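Local structure of protein K7 (Vaccinia virus WR, 3JRV) at residues E32-R37 with K107-W112; M58-V63 with I141-K146; I65-I70 with L98-G103. The protein blunts the host innate immune response as a Bcl-2-like virulence factor, binding the RNA helicase DDX3 to suppress IRF3 activation and TRAF6 and IRAK2 to block NF-kappa-B. All blocks are in the same frame, centred on the assembly; numbering follows the deposited sequence.

Contact 1 of 3, residues E32-R37 with K107-W112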
# COMPACT_ATOMS: atom_id res chain seq x y z
N GLU A 32 -0.50 -7.09 0.61
CA GLU A 32 -1.93 -7.38 0.47
C GLU A 32 -2.77 -6.11 0.40
O GLU A 32 -3.76 -6.04 -0.34
CB GLU A 32 -2.40 -8.31 1.61
CG GLU A 32 -3.83 -8.56 1.71
CD GLU A 32 -4.10 -9.39 2.95
OE1 GLU A 32 -3.62 -10.57 3.00
OE2 GLU A 32 -4.72 -8.81 3.87
N TYR A 33 -2.49 -5.17 1.32
CA TYR A 33 -3.26 -3.96 1.45
C TYR A 33 -3.18 -3.17 0.12
O TYR A 33 -4.20 -2.61 -0.34
CB TYR A 33 -2.69 -3.14 2.63
CG TYR A 33 -3.19 -1.72 2.62
CD1 TYR A 33 -4.52 -1.42 2.91
CD2 TYR A 33 -2.34 -0.68 2.23
CE1 TYR A 33 -5.03 -0.08 2.80
CE2 TYR A 33 -2.77 0.62 2.16
CZ TYR A 33 -4.13 0.94 2.39
OH TYR A 33 -4.60 2.23 2.32
N ILE A 34 -1.98 -3.05 -0.46
CA ILE A 34 -1.86 -2.30 -1.72
C ILE A 34 -2.69 -3.00 -2.82
O ILE A 34 -3.39 -2.33 -3.62
CB ILE A 34 -0.36 -2.17 -2.13
CG1 ILE A 34 0.37 -1.27 -1.11
CG2 ILE A 34 -0.26 -1.67 -3.60
CD1 ILE A 34 -0.25 0.13 -0.92
N THR A 35 -2.68 -4.33 -2.83
CA THR A 35 -3.58 -5.04 -3.77
C THR A 35 -5.06 -4.78 -3.47
O THR A 35 -5.87 -4.48 -4.35
CB THR A 35 -3.32 -6.53 -3.70
OG1 THR A 35 -2.01 -6.79 -4.18
CG2 THR A 35 -4.40 -7.29 -4.51
N TRP A 36 -5.43 -4.79 -2.19
CA TRP A 36 -6.81 -4.58 -1.80
C TRP A 36 -7.34 -3.21 -2.29
O TRP A 36 -8.50 -3.11 -2.69
CB TRP A 36 -6.91 -4.72 -0.27
CG TRP A 36 -8.33 -4.54 0.24
CD1 TRP A 36 -9.31 -5.52 0.33
CD2 TRP A 36 -8.88 -3.37 0.85
NE1 TRP A 36 -10.45 -5.00 0.91
CE2 TRP A 36 -10.21 -3.69 1.25
CE3 TRP A 36 -8.37 -2.08 1.14
CZ2 TRP A 36 -11.04 -2.76 1.91
CZ3 TRP A 36 -9.21 -1.15 1.78
CH2 TRP A 36 -10.53 -1.50 2.17
N ARG A 37 -6.52 -2.15 -2.23
CA ARG A 37 -7.03 -0.82 -2.66
C ARG A 37 -7.39 -0.84 -4.17
O ARG A 37 -8.19 -0.02 -4.60
CB ARG A 37 -5.96 0.27 -2.40
CG ARG A 37 -5.78 0.51 -0.86
CD ARG A 37 -7.05 1.09 -0.20
NE ARG A 37 -7.44 2.38 -0.80
CZ ARG A 37 -6.98 3.59 -0.43
NH1 ARG A 37 -6.03 3.71 0.50
NH2 ARG A 37 -7.39 4.69 -1.07
N LYS A 107 -2.67 5.03 -3.59
CA LYS A 107 -3.34 5.93 -4.55
C LYS A 107 -3.18 5.41 -5.96
O LYS A 107 -4.12 5.54 -6.77
CB LYS A 107 -2.84 7.38 -4.42
CG LYS A 107 -3.35 8.02 -3.13
CD LYS A 107 -4.79 8.52 -3.22
CE LYS A 107 -4.85 10.03 -3.44
NZ LYS A 107 -5.97 10.66 -2.67
N ILE A 108 -2.00 4.89 -6.30
CA ILE A 108 -1.75 4.42 -7.66
C ILE A 108 -2.64 3.20 -7.95
O ILE A 108 -3.30 3.15 -8.98
CB ILE A 108 -0.29 4.03 -7.86
CG1 ILE A 108 0.58 5.30 -7.84
CG2 ILE A 108 -0.10 3.24 -9.17
CD1 ILE A 108 2.04 4.98 -7.61
N THR A 109 -2.63 2.19 -7.07
CA THR A 109 -3.41 0.99 -7.38
C THR A 109 -4.93 1.26 -7.31
O THR A 109 -5.70 0.67 -8.08
CB THR A 109 -3.03 -0.21 -6.53
OG1 THR A 109 -3.41 0.03 -5.17
CG2 THR A 109 -1.52 -0.45 -6.65
N GLU A 110 -5.38 2.17 -6.45
CA GLU A 110 -6.78 2.62 -6.44
C GLU A 110 -7.11 3.31 -7.77
O GLU A 110 -8.15 3.04 -8.39
CB GLU A 110 -6.99 3.62 -5.32
CG GLU A 110 -8.35 4.25 -5.37
CD GLU A 110 -8.60 5.15 -4.21
OE1 GLU A 110 -8.06 6.27 -4.22
OE2 GLU A 110 -9.35 4.74 -3.30
N HIS A 111 -6.19 4.17 -8.23
CA HIS A 111 -6.43 4.95 -9.45
C HIS A 111 -6.59 3.97 -10.62
O HIS A 111 -7.50 4.13 -11.46
CB HIS A 111 -5.26 5.92 -9.70
CG HIS A 111 -5.40 6.68 -10.98
ND1 HIS A 111 -6.31 7.71 -11.12
CD2 HIS A 111 -4.82 6.53 -12.20
CE1 HIS A 111 -6.29 8.15 -12.37
NE2 HIS A 111 -5.40 7.45 -13.05
N TRP A 112 -5.69 2.99 -10.68
CA TRP A 112 -5.77 1.95 -11.71
C TRP A 112 -7.17 1.31 -11.64
O TRP A 112 -7.85 1.17 -12.66
CB TRP A 112 -4.67 0.90 -11.55
CG TRP A 112 -3.36 1.38 -11.97
CD1 TRP A 112 -3.12 2.35 -12.92
CD2 TRP A 112 -2.06 0.87 -11.59
NE1 TRP A 112 -1.77 2.47 -13.14
CE2 TRP A 112 -1.10 1.61 -12.31
CE3 TRP A 112 -1.64 -0.12 -10.71
CZ2 TRP A 112 0.28 1.40 -12.16
CZ3 TRP A 112 -0.26 -0.33 -10.55
CH2 TRP A 112 0.67 0.42 -11.29
O HOH W 1 -9.34 1.90 -2.87
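R37 and E110 form the charged part of the contact between two helices that run side by side at 31°. R37 NH2 reaches E110 OE2 at 3.0 Å in a nearly straight salt bridge (172°). The carboxylate oxygen lies in the guanidinium plane, but the nitrogen approaches from above the carboxylate plane. Bends at chi2 and chi3 curl the R37 chain back, and NH1 from the same group donates to Y33 OH at 2.7 Å. A water joins the R37 carbonyl, R37 NE and E110 OE2. With NH2 also bridged to D61, the guanidinium is gripped along its edge and its rotation is fixed.

The uncharged hydrogen bond is that of T109, whose OG1 donates to I34 O at 2.8 Å. With chi1 at 68°, OG1 sits between the backbone N and carbonyl carbon, aimed at the facing helix. Beside it the methyls meet, I34 CG2 lying 3.5 Å from T109 CG2.

Aromatic packing from the bound DDX3 peptide reaches I34, T35 and T109, placing this contact at the peptide site. Helix 26-42 is backed by helix 52-58 through Y33, W36 and R37, while helix 95-114 packs on helix 70-80 through I108 and W112.

Contact 2 of 3, residues M58-V63 with I141-K146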
# COMPACT_ATOMS: atom_id res chain seq x y z
N MSE A 58 -5.05 3.23 5.66
CA MSE A 58 -5.73 4.15 4.74
C MSE A 58 -5.44 5.61 5.09
O MSE A 58 -5.49 6.48 4.20
CB MSE A 58 -7.24 3.88 4.76
CG MSE A 58 -7.47 2.54 4.13
SE MSE A 58 -9.29 1.89 4.34
CE MSE A 58 -9.86 2.94 2.91
N LYS A 59 -5.19 5.89 6.38
CA LYS A 59 -4.79 7.25 6.77
C LYS A 59 -3.48 7.73 6.13
O LYS A 59 -3.21 8.95 6.09
CB LYS A 59 -4.68 7.38 8.30
CG LYS A 59 -6.06 7.24 8.94
CD LYS A 59 -5.98 7.26 10.46
CE LYS A 59 -7.24 6.71 11.10
NZ LYS A 59 -7.07 6.87 12.58
N PHE A 60 -2.69 6.81 5.60
CA PHE A 60 -1.43 7.19 4.94
C PHE A 60 -1.74 7.90 3.60
O PHE A 60 -0.87 8.59 3.07
CB PHE A 60 -0.51 6.01 4.68
CG PHE A 60 0.03 5.36 5.94
CD1 PHE A 60 -0.14 5.96 7.20
CD2 PHE A 60 0.69 4.14 5.84
CE1 PHE A 60 0.40 5.37 8.38
CE2 PHE A 60 1.19 3.49 6.97
CZ PHE A 60 1.06 4.13 8.25
N ASP A 61 -2.98 7.81 3.12
CA ASP A 61 -3.38 8.64 1.97
C ASP A 61 -3.16 10.13 2.32
O ASP A 61 -2.64 10.89 1.48
CB ASP A 61 -4.85 8.42 1.59
CG ASP A 61 -5.14 7.03 0.97
OD1 ASP A 61 -4.26 6.13 0.93
OD2 ASP A 61 -6.28 6.88 0.46
N ASP A 62 -3.61 10.55 3.50
CA ASP A 62 -3.47 11.93 3.98
C ASP A 62 -2.01 12.27 4.18
O ASP A 62 -1.62 13.41 3.96
CB ASP A 62 -4.16 12.17 5.33
CG ASP A 62 -5.66 12.09 5.26
OD1 ASP A 62 -6.19 12.05 4.12
OD2 ASP A 62 -6.30 12.00 6.35
N VAL A 63 -1.21 11.30 4.65
CA VAL A 63 0.22 11.57 4.84
C VAL A 63 0.87 11.87 3.51
O VAL A 63 1.68 12.79 3.40
CB VAL A 63 0.98 10.39 5.51
CG1 VAL A 63 2.51 10.66 5.49
CG2 VAL A 63 0.43 10.09 6.92
N ILE A 141 5.72 -1.07 12.32
CA ILE A 141 5.00 -1.89 13.32
C ILE A 141 4.90 -1.17 14.67
O ILE A 141 3.88 -1.26 15.33
CB ILE A 141 5.59 -3.29 13.50
CG1 ILE A 141 4.61 -4.12 14.34
CG2 ILE A 141 6.97 -3.25 14.14
CD1 ILE A 141 4.92 -5.61 14.24
N LEU A 142 5.92 -0.38 15.03
CA LEU A 142 5.84 0.35 16.30
C LEU A 142 4.73 1.41 16.22
O LEU A 142 4.01 1.64 17.17
CB LEU A 142 7.20 1.02 16.63
CG LEU A 142 8.27 -0.03 16.90
CD1 LEU A 142 9.64 0.59 17.06
CD2 LEU A 142 7.89 -1.01 18.05
N PHE A 143 4.64 2.07 15.06
CA PHE A 143 3.60 3.06 14.87
C PHE A 143 2.21 2.42 14.96
O PHE A 143 1.31 2.95 15.62
CB PHE A 143 3.79 3.77 13.52
CG PHE A 143 2.67 4.70 13.20
CD1 PHE A 143 2.68 6.03 13.65
CD2 PHE A 143 1.61 4.26 12.40
CE1 PHE A 143 1.63 6.92 13.34
CE2 PHE A 143 0.54 5.15 12.08
CZ PHE A 143 0.55 6.46 12.56
N LEU A 144 2.03 1.31 14.24
CA LEU A 144 0.73 0.67 14.24
C LEU A 144 0.37 0.14 15.63
O LEU A 144 -0.77 0.31 16.06
CB LEU A 144 0.69 -0.48 13.22
CG LEU A 144 0.83 -0.00 11.77
CD1 LEU A 144 0.99 -1.25 10.87
CD2 LEU A 144 -0.42 0.79 11.37
N GLU A 145 1.33 -0.45 16.36
CA GLU A 145 1.03 -0.93 17.72
C GLU A 145 0.61 0.22 18.63
O GLU A 145 -0.35 0.13 19.39
CB GLU A 145 2.24 -1.70 18.29
CG GLU A 145 2.44 -3.06 17.55
CD GLU A 145 3.70 -3.80 17.91
OE1 GLU A 145 4.75 -3.17 18.21
OE2 GLU A 145 3.68 -5.05 17.76
N LYS A 146 1.30 1.35 18.51
CA LYS A 146 0.93 2.48 19.33
C LYS A 146 -0.50 3.00 19.02
O LYS A 146 -1.28 3.27 19.92
CB LYS A 146 2.01 3.57 19.20
CG LYS A 146 1.50 4.96 19.55
CD LYS A 146 2.45 6.06 19.09
CE LYS A 146 2.59 6.10 17.55
NZ LYS A 146 3.94 6.66 17.16
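F60 and F143 are the two residues that meet here, through ring carbons alone: F60 CE1 lies 3.7 Å from F143 CE2. F143 CE2 comes to the edge of the F60 ring, near its plane, and the centroids stay 5.9 Å apart with the planes inclined at 48°, an oblique pairing. The side chains slide past each other in opposite directions and touch only through their outer carbons. F143 CG stands opposite the backbone N (chi1 174°), which carries its ring out from helix 134-148 toward helix 60-68.

F99 of helix 95-114 touches both rings and probably sets their positions. It stacks on F60 and meets F143 with planes at about 60°, making a cluster of three phenylalanines from three helices. I102 and Q95 of helix 95-114 add to it, touching F60 and F143 respectively. The next residue after F143, L144, packs on L53 and E56 of helix 52-58.

Such apolar packing between helices is consistent with the Bcl-2-like fold, an all-helical bundle packed round a central apolar helix, a part that helix 95-114, the shared partner of both phenylalanines, appears to play.

Contact 3 of 3, residues I65-I70 with L98-G103; sequences IRYYGI and LFATIG
The A100 methyl meets the rings of both Y67 and Y68 across the contact, approaching each of them obliquely. A100 CB is 3.7 Å from Y67 CG and equally close to Y67 CB and CD2, so the methyl rests at the root of the ring. Y68 is touched more loosely, its CE2 lying 4.1 Å from A100 CB. Within their own segment the two tyrosines pack on each other, the ring of Y67 standing with its edge against the face of Y68: Y67 CD2 lies 3.4 Å above the plane of Y68, over the ring centre, while Y68 CD2 sits in the plane of Y67.

Different first torsions let the two neighbouring rings meet edge against face. In Y67, CG is turned away from the backbone N (chi1 -173°); in Y68 it is turned away from the carbonyl carbon (chi1 -77°), and both rings lie on the side of helix 60-68 that faces the A100 methyl. The backbones come near at this point, with the CA atoms of Y67 and A100 6.4 Å apart. Y67 OH makes a weak hydrogen bond to S97 OG, and Y68 continues onto I104 of helix 95-114 and onto I73 and I76 of helix 70-80.

Helix 60-68 ends here: G69, with phi 79°, leaves the helical path and is the N-cap of helix 70-80. An alanine of a long helix abutting the base of one tyrosine and the rim of its neighbour on a shorter helix is plain helix-to-helix packing within the Bcl-2-like bundle.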
# COMPACT_ATOMS: atom_id res chain seq x y z
N ILE A 65 -0.63 13.10 0.85
CA ILE A 65 -1.07 14.44 0.45
C ILE A 65 -0.32 15.56 1.18
O ILE A 65 0.15 16.54 0.56
CB ILE A 65 -2.59 14.61 0.69
CG1 ILE A 65 -3.37 13.73 -0.27
CG2 ILE A 65 -2.99 16.11 0.59
CD1 ILE A 65 -4.86 13.58 0.18
N ARG A 66 -0.16 15.41 2.50
CA ARG A 66 0.64 16.38 3.26
C ARG A 66 2.05 16.48 2.70
O ARG A 66 2.62 17.59 2.65
CB ARG A 66 0.73 15.99 4.73
CG ARG A 66 -0.38 16.41 5.65
CD ARG A 66 -0.10 15.93 7.10
NE ARG A 66 -1.34 15.55 7.76
CZ ARG A 66 -1.77 14.31 7.97
NH1 ARG A 66 -0.98 13.26 7.76
NH2 ARG A 66 -2.97 14.13 8.51
N TYR A 67 2.64 15.35 2.32
CA TYR A 67 4.09 15.23 2.02
C TYR A 67 4.37 15.80 0.63
O TYR A 67 5.34 16.57 0.45
CB TYR A 67 4.50 13.75 2.08
CG TYR A 67 5.99 13.46 1.95
CD1 TYR A 67 6.84 13.66 3.02
CD2 TYR A 67 6.54 13.04 0.75
CE1 TYR A 67 8.22 13.40 2.90
CE2 TYR A 67 7.89 12.74 0.62
CZ TYR A 67 8.73 12.95 1.70
OH TYR A 67 10.07 12.63 1.56
N TYR A 68 3.51 15.45 -0.33
CA TYR A 68 3.73 15.72 -1.76
C TYR A 68 2.87 16.88 -2.29
O TYR A 68 3.30 17.59 -3.21
CB TYR A 68 3.41 14.48 -2.59
CG TYR A 68 4.49 13.43 -2.54
CD1 TYR A 68 5.79 13.76 -2.94
CD2 TYR A 68 4.24 12.15 -2.03
CE1 TYR A 68 6.80 12.84 -2.88
CE2 TYR A 68 5.27 11.20 -1.98
CZ TYR A 68 6.53 11.57 -2.42
OH TYR A 68 7.59 10.69 -2.40
N GLY A 69 1.68 17.04 -1.71
CA GLY A 69 0.62 17.90 -2.28
C GLY A 69 -0.13 17.22 -3.41
O GLY A 69 0.40 16.28 -4.02
N ILE A 70 -1.37 17.63 -3.67
CA ILE A 70 -2.24 16.83 -4.52
C ILE A 70 -1.81 16.92 -5.99
O ILE A 70 -1.89 15.92 -6.70
CB ILE A 70 -3.75 17.14 -4.33
CG1 ILE A 70 -4.65 16.13 -5.09
CG2 ILE A 70 -4.03 18.59 -4.69
CD1 ILE A 70 -4.63 14.69 -4.56
N LEU A 98 8.26 7.11 4.49
CA LEU A 98 7.80 5.73 4.36
C LEU A 98 6.26 5.73 4.23
O LEU A 98 5.68 5.03 3.36
CB LEU A 98 8.26 4.92 5.58
CG LEU A 98 7.67 3.49 5.69
CD1 LEU A 98 8.14 2.66 4.48
CD2 LEU A 98 8.17 2.87 7.02
N PHE A 99 5.59 6.42 5.16
CA PHE A 99 4.11 6.43 5.17
C PHE A 99 3.57 7.10 3.92
O PHE A 99 2.56 6.64 3.36
CB PHE A 99 3.50 7.04 6.44
CG PHE A 99 3.85 6.33 7.72
CD1 PHE A 99 4.53 5.12 7.72
CD2 PHE A 99 3.42 6.88 8.93
CE1 PHE A 99 4.85 4.46 8.96
CE2 PHE A 99 3.74 6.24 10.18
CZ PHE A 99 4.42 5.02 10.18
N ALA A 100 4.21 8.18 3.48
CA ALA A 100 3.80 8.83 2.21
C ALA A 100 3.94 7.87 1.05
O ALA A 100 3.11 7.86 0.14
CB ALA A 100 4.66 10.05 1.96
N THR A 101 4.99 7.04 1.06
CA THR A 101 5.26 6.15 -0.08
C THR A 101 4.20 5.05 -0.10
O THR A 101 3.68 4.69 -1.15
CB THR A 101 6.67 5.53 0.00
OG1 THR A 101 7.64 6.58 -0.03
CG2 THR A 101 6.99 4.56 -1.17
N ILE A 102 3.88 4.48 1.07
CA ILE A 102 2.77 3.52 1.12
C ILE A 102 1.46 4.16 0.64
O ILE A 102 0.69 3.53 -0.11
CB ILE A 102 2.63 2.93 2.57
CG1 ILE A 102 3.91 2.15 2.89
CG2 ILE A 102 1.36 2.07 2.68
CD1 ILE A 102 4.03 1.83 4.38
N GLY A 103 1.18 5.38 1.11
CA GLY A 103 0.02 6.16 0.67
C GLY A 103 -0.00 6.31 -0.85
O GLY A 103 -1.09 6.19 -1.46

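Helix 95-114 serves contacts 1 and 3 directly and reaches contact 2 through F99, while helix 60-68 is common to contacts 2 and 3. Contact 1, with its centre about 7 Å from the chain centre, is buried and buries the largest area, yet it is the polar one, with a salt bridge, a hydroxyl-to-carbonyl hydrogen bond and a water. The other two, with their centres about 11 Å from the chain centre, are partly buried and have no hydrogen bond between their segments: rings meet rings in 58-63 with 141-146, and rings meet a methyl in 65-70 with 98-103. A charged pair joins contacts 1 and 2, apolar packing contacts 2 and 3.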